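Local coordinates for protein glucose 1-dehydrogenase (Haloferax mediterranei, PDB 2B5W) that catalyses the NAD(P)+-dependent, zinc-requiring oxidation of D-glucose to gluconolactone, accepting other aldose sugars and preferring NADP+ as electron acceptor, at residues A[30-38]-A[349-357]; A[1-9]-A[122-130]. The protein carries 1 engineered substitution. One frame throughout, in Å; residues are numbered along the deposited sequence.

Interaction 1. Residues A[30-38]-A[349-357]; sequences VRTLRVGVC and KTAIEFSTV. Engineered in segment 30-38: C38 (natural residue Asp). With ZN (zinc ion), chain B.
The guanidinium of R31 meets segment 349-357 at its edge, where NH2 donates to S355 OG in the plane (2.9 Å) and to T356 O, tilted from it (2.8 Å). The S355 hydroxyl accepts from R31 and donates to T32 O, linking the tail to two successive residues of strand 27-37. A bend at chi3 (43°) swings the R31 head back to that tail. R34 also works edge-on: NE and NH2 both grip E353 OE2, NE at 2.8 Å, with the guanidinium and carboxylate planes 40° apart and both donors on one face of the carboxylate. The F354 ring has T32 CG2 and V35 CG2 set obliquely to it, and L33 O at its edge. Strand 349-353, from the C-terminal end, pairs antiparallel with strand 27-37 of the GroES-like domain, V35 and I352 forming a hydrogen-bonded pair; L33 and R34 form a classic bulge against V66. K349 NZ reaches V37 O (2.8 Å) from above the carbonyl plane and also makes a salt bridge with E64. E64, H63 and C38, engineered in place of aspartate, its SG 2.3 Å from the zinc, bind the metal. K349 thus fastens the C-terminal strand to the catalytic site as a second-shell residue.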
loop_
_atom_site.group_PDB
_atom_site.type_symbol
_atom_site.label_atom_id
_atom_site.label_comp_id
_atom_site.label_asym_id
_atom_site.label_seq_id
_atom_site.Cartn_x
_atom_site.Cartn_y
_atom_site.Cartn_z
ATOM N N VAL A 30 -12.684 36.633 -4.263
ATOM C CA VAL A 30 -11.246 36.650 -4.485
ATOM C C VAL A 30 -10.965 37.220 -5.873
ATOM O O VAL A 30 -11.570 36.811 -6.874
ATOM C CB VAL A 30 -10.691 35.214 -4.404
ATOM C CG1 VAL A 30 -9.133 35.243 -4.580
ATOM C CG2 VAL A 30 -11.134 34.480 -3.122
ATOM N N ARG A 31 -9.986 38.116 -5.961
ATOM C CA ARG A 31 -9.440 38.553 -7.229
ATOM C C ARG A 31 -8.292 37.639 -7.600
ATOM O O ARG A 31 -7.309 37.544 -6.868
ATOM C CB ARG A 31 -8.949 39.998 -7.159
ATOM C CG ARG A 31 -8.326 40.483 -8.425
ATOM C CD ARG A 31 -8.054 42.005 -8.458
ATOM N NE ARG A 31 -7.481 42.599 -7.237
ATOM C CZ ARG A 31 -6.201 42.704 -6.964
ATOM N NH1 ARG A 31 -5.824 43.345 -5.872
ATOM N NH2 ARG A 31 -5.282 42.184 -7.748
ATOM N N THR A 32 -8.400 37.013 -8.762
ATOM C CA THR A 32 -7.363 36.090 -9.233
ATOM C C THR A 32 -6.063 36.803 -9.550
ATOM O O THR A 32 -6.057 37.827 -10.241
ATOM C CB THR A 32 -7.866 35.354 -10.456
ATOM O OG1 THR A 32 -9.111 34.732 -10.107
ATOM C CG2 THR A 32 -6.922 34.266 -10.873
ATOM N N LEU A 33 -4.956 36.270 -9.029
ATOM C CA LEU A 33 -3.615 36.793 -9.334
ATOM C C LEU A 33 -3.045 35.952 -10.481
ATOM O O LEU A 33 -2.890 36.446 -11.584
ATOM C CB LEU A 33 -2.696 36.765 -8.104
ATOM C CG LEU A 33 -3.150 37.702 -7.001
ATOM C CD1 LEU A 33 -2.450 37.308 -5.715
ATOM C CD2 LEU A 33 -2.842 39.132 -7.328
ATOM N N ARG A 34 -2.739 34.671 -10.225
ATOM C CA ARG A 34 -2.170 33.753 -11.224
ATOM C C ARG A 34 -2.793 32.386 -11.117
ATOM O O ARG A 34 -3.173 31.960 -10.028
ATOM C CB ARG A 34 -0.653 33.622 -11.042
ATOM C CG ARG A 34 0.104 34.891 -11.397
ATOM C CD ARG A 34 1.555 34.854 -10.926
ATOM N NE ARG A 34 2.261 36.005 -11.465
ATOM C CZ ARG A 34 3.555 36.047 -11.615
ATOM N NH1 ARG A 34 4.315 35.062 -11.172
ATOM N NH2 ARG A 34 4.115 37.123 -12.198
ATOM N N VAL A 35 -2.896 31.682 -12.237
ATOM C CA VAL A 35 -3.399 30.317 -12.268
ATOM C C VAL A 35 -2.452 29.485 -13.100
ATOM O O VAL A 35 -2.114 29.838 -14.231
ATOM C CB VAL A 35 -4.825 30.219 -12.848
ATOM C CG1 VAL A 35 -5.342 28.810 -12.732
ATOM C CG2 VAL A 35 -5.734 31.197 -12.177
ATOM N N GLY A 36 -1.948 28.407 -12.530
ATOM C CA GLY A 36 -1.073 27.497 -13.208
ATOM C C GLY A 36 -1.765 26.565 -14.172
ATOM O O GLY A 36 -2.979 26.389 -14.143
ATOM N N VAL A 37 -0.966 25.986 -15.058
ATOM C CA VAL A 37 -1.401 24.987 -16.028
ATOM C C VAL A 37 -0.592 23.716 -15.776
ATOM O O VAL A 37 0.598 23.764 -15.494
ATOM C CB VAL A 37 -1.152 25.506 -17.432
ATOM C CG1 VAL A 37 -1.474 24.449 -18.486
ATOM C CG2 VAL A 37 -1.953 26.786 -17.701
ATOM N N CYS A 38 -1.234 22.554 -15.725
ATOM C CA CYS A 38 -0.482 21.294 -15.629
ATOM C C CYS A 38 -1.079 20.269 -16.571
ATOM O O CYS A 38 -2.007 20.565 -17.320
ATOM C CB CYS A 38 -0.431 20.728 -14.210
ATOM S SG CYS A 38 -1.926 19.857 -13.660
ATOM N N LYS A 349 6.656 24.380 -16.530
ATOM C CA LYS A 349 5.507 24.907 -15.818
ATOM C C LYS A 349 5.186 26.331 -16.251
ATOM O O LYS A 349 6.072 27.163 -16.290
ATOM C CB LYS A 349 5.787 24.924 -14.316
ATOM C CG LYS A 349 4.644 25.394 -13.482
ATOM C CD LYS A 349 3.553 24.331 -13.536
ATOM C CE LYS A 349 2.404 24.632 -12.672
ATOM N NZ LYS A 349 1.436 23.529 -12.856
ATOM N N THR A 350 3.913 26.583 -16.516
ATOM C CA THR A 350 3.433 27.899 -16.923
ATOM C C THR A 350 2.281 28.317 -16.074
ATOM O O THR A 350 1.682 27.499 -15.392
ATOM C CB THR A 350 2.956 27.902 -18.361
ATOM O OG1 THR A 350 1.852 27.002 -18.505
ATOM C CG2 THR A 350 4.032 27.399 -19.344
ATOM N N ALA A 351 1.989 29.599 -16.116
ATOM C CA ALA A 351 0.826 30.164 -15.476
ATOM C C ALA A 351 0.341 31.347 -16.289
ATOM O O ALA A 351 1.079 31.889 -17.092
ATOM C CB ALA A 351 1.145 30.629 -14.060
ATOM N N ILE A 352 -0.902 31.744 -16.031
ATOM C CA ILE A 352 -1.505 32.951 -16.565
ATOM C C ILE A 352 -1.725 33.940 -15.438
ATOM O O ILE A 352 -2.294 33.602 -14.412
ATOM C CB ILE A 352 -2.844 32.642 -17.237
ATOM C CG1 ILE A 352 -2.607 31.659 -18.399
ATOM C CG2 ILE A 352 -3.500 33.943 -17.742
ATOM C CD1 ILE A 352 -3.860 30.978 -18.917
ATOM N N GLU A 353 -1.294 35.171 -15.654
ATOM C CA GLU A 353 -1.449 36.250 -14.707
ATOM C C GLU A 353 -2.670 37.082 -15.072
ATOM O O GLU A 353 -2.691 37.721 -16.130
ATOM C CB GLU A 353 -0.207 37.131 -14.679
ATOM C CG GLU A 353 -0.319 38.289 -13.689
ATOM C CD GLU A 353 0.991 38.951 -13.455
ATOM O OE1 GLU A 353 1.344 39.843 -14.241
ATOM O OE2 GLU A 353 1.640 38.603 -12.452
ATOM N N PHE A 354 -3.636 37.094 -14.187
ATOM C CA PHE A 354 -4.849 37.911 -14.300
ATOM C C PHE A 354 -4.714 39.314 -13.714
ATOM O O PHE A 354 -5.333 40.276 -14.198
ATOM C CB PHE A 354 -6.035 37.182 -13.668
ATOM C CG PHE A 354 -6.523 36.041 -14.499
ATOM C CD1 PHE A 354 -5.842 34.839 -14.512
ATOM C CD2 PHE A 354 -7.642 36.180 -15.297
ATOM C CE1 PHE A 354 -6.270 33.794 -15.323
ATOM C CE2 PHE A 354 -8.059 35.125 -16.111
ATOM C CZ PHE A 354 -7.361 33.959 -16.117
ATOM N N SER A 355 -3.898 39.431 -12.668
ATOM C CA SER A 355 -3.692 40.695 -11.985
ATOM C C SER A 355 -2.489 40.595 -11.070
ATOM O O SER A 355 -2.006 39.499 -10.787
ATOM C CB SER A 355 -4.928 41.063 -11.183
ATOM O OG SER A 355 -5.047 40.317 -9.964
ATOM N N THR A 356 -1.995 41.751 -10.653
ATOM C CA THR A 356 -0.936 41.850 -9.665
ATOM C C THR A 356 -1.520 42.295 -8.333
ATOM O O THR A 356 -2.635 42.812 -8.245
ATOM C CB THR A 356 0.144 42.854 -10.122
ATOM O OG1 THR A 356 -0.472 44.114 -10.327
ATOM C CG2 THR A 356 0.722 42.529 -11.499
ATOM N N VAL A 357 -0.757 42.097 -7.268
ATOM C CA VAL A 357 -1.276 42.398 -5.949
ATOM C C VAL A 357 -1.530 43.915 -5.796
ATOM O O VAL A 357 -0.739 44.730 -6.270
ATOM C CB VAL A 357 -0.337 41.892 -4.846
ATOM C CG1 VAL A 357 -0.870 42.333 -3.490
ATOM C CG2 VAL A 357 -0.214 40.345 -4.893
HETATM ZN ZN ZN B . -2.458 20.983 -11.740
#

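Interaction 2. Residues A[1-9]-A[122-130]; sequences MKAIAVKRG and GYMSEFFTS
This is a short antiparallel-running backbone contact, a single bridge between A3 and S125, where the N-terminal strand 2-7 meets the loop leading into strand 127-131 of the GroES-like domain. I4 N donates to M124 O (2.9 Å) and E126 N to K2 O (3.2 Å). M124, the centre of an inverse gamma turn, lays its CB against I4 CB. The extended E126 side chain reaches to the start of the strand: CG lies anti to the carbonyl carbon (chi1 -65°), and OE1 takes K2 N in an almost straight bond (3.0 Å, 176°) on its anti side, 32° out of the carboxylate plane. An alanine here would remove that acceptor and is likely to leave K2 N without its mate. M1 reaches along the loop with its chain extended beyond CG; its methyl CE touches S125 CB (3.6 Å) and F127 O, while SD accepts a weak bond from F127 N and lies near the plane of that ring, at its edge. S125 OG donates to F127 O (2.6 Å) from above its carbonyl plane. The main-chain bonds fix the pairing of the two backbones largely independently of side-chain identity, whereas the hold on K2 N depends on the E126 carboxylate.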
loop_
_atom_site.group_PDB
_atom_site.type_symbol
_atom_site.label_atom_id
_atom_site.label_comp_id
_atom_site.label_asym_id
_atom_site.label_seq_id
_atom_site.Cartn_x
_atom_site.Cartn_y
_atom_site.Cartn_z
ATOM N N MET A 1 -16.841 39.888 -16.407
ATOM C CA MET A 1 -15.406 39.577 -16.310
ATOM C C MET A 1 -14.983 38.574 -17.381
ATOM O O MET A 1 -15.799 37.819 -17.907
ATOM C CB MET A 1 -15.100 38.995 -14.972
ATOM C CG MET A 1 -15.592 37.623 -14.803
ATOM S SD MET A 1 -15.198 37.039 -13.248
ATOM C CE MET A 1 -15.885 35.574 -13.164
ATOM N N LYS A 2 -13.676 38.565 -17.640
ATOM C CA LYS A 2 -13.066 37.657 -18.596
ATOM C C LYS A 2 -12.723 36.343 -17.920
ATOM O O LYS A 2 -12.404 36.342 -16.748
ATOM C CB LYS A 2 -11.824 38.246 -19.236
ATOM C CG LYS A 2 -12.201 39.341 -20.291
ATOM C CD LYS A 2 -11.026 40.020 -20.987
ATOM C CE LYS A 2 -11.520 41.129 -21.933
ATOM N NZ LYS A 2 -10.407 41.880 -22.592
ATOM N N ALA A 3 -12.814 35.255 -18.670
ATOM C CA ALA A 3 -12.418 33.921 -18.186
ATOM C C ALA A 3 -11.893 33.098 -19.367
ATOM O O ALA A 3 -12.195 33.390 -20.528
ATOM C CB ALA A 3 -13.565 33.243 -17.548
ATOM N N ILE A 4 -11.096 32.076 -19.075
ATOM C CA ILE A 4 -10.541 31.188 -20.077
ATOM C C ILE A 4 -11.246 29.848 -19.933
ATOM O O ILE A 4 -11.262 29.270 -18.850
ATOM C CB ILE A 4 -9.002 31.014 -19.898
ATOM C CG1 ILE A 4 -8.293 32.374 -19.946
ATOM C CG2 ILE A 4 -8.466 30.068 -20.946
ATOM C CD1 ILE A 4 -8.485 33.167 -21.194
ATOM N N ALA A 5 -11.850 29.372 -21.018
ATOM C CA ALA A 5 -12.736 28.213 -20.963
ATOM C C ALA A 5 -12.536 27.289 -22.154
ATOM O O ALA A 5 -12.001 27.703 -23.179
ATOM C CB ALA A 5 -14.163 28.661 -20.924
ATOM N N VAL A 6 -12.938 26.034 -21.984
ATOM C CA VAL A 6 -13.084 25.118 -23.137
ATOM C C VAL A 6 -14.594 25.074 -23.473
ATOM O O VAL A 6 -15.459 25.091 -22.592
ATOM C CB VAL A 6 -12.519 23.710 -22.857
ATOM C CG1 VAL A 6 -10.980 23.739 -22.820
ATOM C CG2 VAL A 6 -13.074 23.107 -21.575
ATOM N N LYS A 7 -14.906 25.077 -24.762
ATOM C CA LYS A 7 -16.284 24.995 -25.243
ATOM C C LYS A 7 -16.424 23.747 -26.109
ATOM O O LYS A 7 -15.432 23.220 -26.648
ATOM C CB LYS A 7 -16.622 26.214 -26.106
ATOM C CG LYS A 7 -17.137 27.451 -25.386
ATOM C CD LYS A 7 -16.803 28.696 -26.213
ATOM C CE LYS A 7 -17.858 29.788 -26.151
ATOM N NZ LYS A 7 -17.445 30.959 -27.010
ATOM N N ARG A 8 -17.661 23.261 -26.221
ATOM C CA ARG A 8 -17.950 22.202 -27.188
ATOM C C ARG A 8 -17.632 22.708 -28.585
ATOM O O ARG A 8 -18.090 23.790 -28.979
ATOM C CB ARG A 8 -19.427 21.816 -27.119
ATOM C CG ARG A 8 -19.803 21.121 -25.811
ATOM C CD ARG A 8 -21.295 20.803 -25.712
ATOM N NE ARG A 8 -21.657 20.134 -24.453
ATOM C CZ ARG A 8 -22.902 19.755 -24.137
ATOM N NH1 ARG A 8 -23.924 19.971 -24.977
ATOM N NH2 ARG A 8 -23.233 19.145 -22.991
ATOM N N GLY A 9 -16.787 21.979 -29.313
ATOM C CA GLY A 9 -16.465 22.330 -30.687
ATOM C C GLY A 9 -15.193 23.137 -30.899
ATOM O O GLY A 9 -14.670 23.151 -32.010
ATOM N N GLY A 122 -13.589 26.392 -13.027
ATOM C CA GLY A 122 -12.302 26.592 -12.379
ATOM C C GLY A 122 -12.051 28.047 -12.033
ATOM O O GLY A 122 -12.985 28.836 -11.828
ATOM N N TYR A 123 -10.759 28.402 -11.995
ATOM C CA TYR A 123 -10.294 29.642 -11.433
ATOM C C TYR A 123 -9.694 30.638 -12.440
ATOM O O TYR A 123 -9.323 31.745 -12.036
ATOM C CB TYR A 123 -9.248 29.356 -10.345
ATOM C CG TYR A 123 -9.775 28.478 -9.229
ATOM C CD1 TYR A 123 -10.877 28.872 -8.484
ATOM C CD2 TYR A 123 -9.183 27.249 -8.918
ATOM C CE1 TYR A 123 -11.375 28.076 -7.477
ATOM C CE2 TYR A 123 -9.686 26.459 -7.938
ATOM C CZ TYR A 123 -10.781 26.871 -7.215
ATOM O OH TYR A 123 -11.314 26.097 -6.202
ATOM N N MET A 124 -9.642 30.266 -13.726
ATOM C CA MET A 124 -9.106 31.158 -14.746
ATOM C C MET A 124 -10.144 32.207 -15.140
ATOM O O MET A 124 -10.652 32.214 -16.263
ATOM C CB MET A 124 -8.629 30.394 -15.983
ATOM C CG MET A 124 -7.372 29.644 -15.737
ATOM S SD MET A 124 -6.767 28.827 -17.207
ATOM C CE MET A 124 -5.253 28.106 -16.522
ATOM N N SER A 125 -10.458 33.066 -14.198
ATOM C CA SER A 125 -11.375 34.173 -14.385
ATOM C C SER A 125 -10.844 35.298 -13.537
ATOM O O SER A 125 -10.044 35.066 -12.638
ATOM C CB SER A 125 -12.816 33.799 -13.987
ATOM O OG SER A 125 -12.931 33.351 -12.651
ATOM N N GLU A 126 -11.251 36.538 -13.807
ATOM C CA GLU A 126 -10.696 37.646 -13.060
ATOM C C GLU A 126 -11.037 37.604 -11.580
ATOM O O GLU A 126 -10.267 38.094 -10.769
ATOM C CB GLU A 126 -11.110 38.980 -13.706
ATOM C CG GLU A 126 -10.512 39.116 -15.094
ATOM C CD GLU A 126 -10.833 40.426 -15.777
ATOM O OE1 GLU A 126 -11.977 40.595 -16.243
ATOM O OE2 GLU A 126 -9.918 41.270 -15.882
ATOM N N PHE A 127 -12.192 37.033 -11.250
ATOM C CA PHE A 127 -12.664 36.864 -9.872
ATOM C C PHE A 127 -13.264 35.481 -9.702
ATOM O O PHE A 127 -13.758 34.869 -10.646
ATOM C CB PHE A 127 -13.721 37.901 -9.479
ATOM C CG PHE A 127 -13.236 39.307 -9.532
ATOM C CD1 PHE A 127 -12.738 39.947 -8.398
ATOM C CD2 PHE A 127 -13.219 39.985 -10.745
ATOM C CE1 PHE A 127 -12.263 41.244 -8.479
ATOM C CE2 PHE A 127 -12.733 41.270 -10.826
ATOM C CZ PHE A 127 -12.263 41.906 -9.698
ATOM N N PHE A 128 -13.209 34.977 -8.469
ATOM C CA PHE A 128 -13.931 33.777 -8.100
ATOM C C PHE A 128 -14.358 33.852 -6.629
ATOM O O PHE A 128 -13.823 34.666 -5.863
ATOM C CB PHE A 128 -13.114 32.495 -8.399
ATOM C CG PHE A 128 -11.855 32.330 -7.590
ATOM C CD1 PHE A 128 -10.640 32.831 -8.054
ATOM C CD2 PHE A 128 -11.887 31.686 -6.365
ATOM C CE1 PHE A 128 -9.466 32.662 -7.309
ATOM C CE2 PHE A 128 -10.720 31.521 -5.597
ATOM C CZ PHE A 128 -9.527 32.010 -6.057
ATOM N N THR A 129 -15.324 33.018 -6.268
ATOM C CA THR A 129 -15.685 32.832 -4.895
ATOM C C THR A 129 -15.277 31.481 -4.394
ATOM O O THR A 129 -15.079 30.548 -5.159
ATOM C CB THR A 129 -17.196 32.996 -4.710
ATOM O OG1 THR A 129 -17.900 32.066 -5.559
ATOM C CG2 THR A 129 -17.622 34.408 -5.149
ATOM N N SER A 130 -15.205 31.341 -3.071
ATOM C CA SER A 130 -15.097 30.022 -2.445
ATOM C C SER A 130 -15.429 30.107 -0.976
ATOM O O SER A 130 -15.213 31.153 -0.366
ATOM C CB SER A 130 -13.663 29.424 -2.555
ATOM O OG SER A 130 -13.444 28.830 -3.845
#

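The two contacts meet where strand 27-37 runs beside 127-131 and the loop before it: T32 OG1 probably bonds to S125 O and V30 N to F128 O, and F354 CZ packs on the backbone C of M124. Interaction 1 is the larger, 757 against 362 Å², and nearer the chain's centre, an antiparallel strand pair with a bulge; it runs from exposed tail residues to the catalytic zinc. Interaction 2, also partly buried, joins the small sheet holding strand 2-7 to that loop through one bridge. One salt bridge crosses the first contact, with K349 reaching beyond it to the zinc ligand E64; in the second, a carboxylate serves a backbone amide instead.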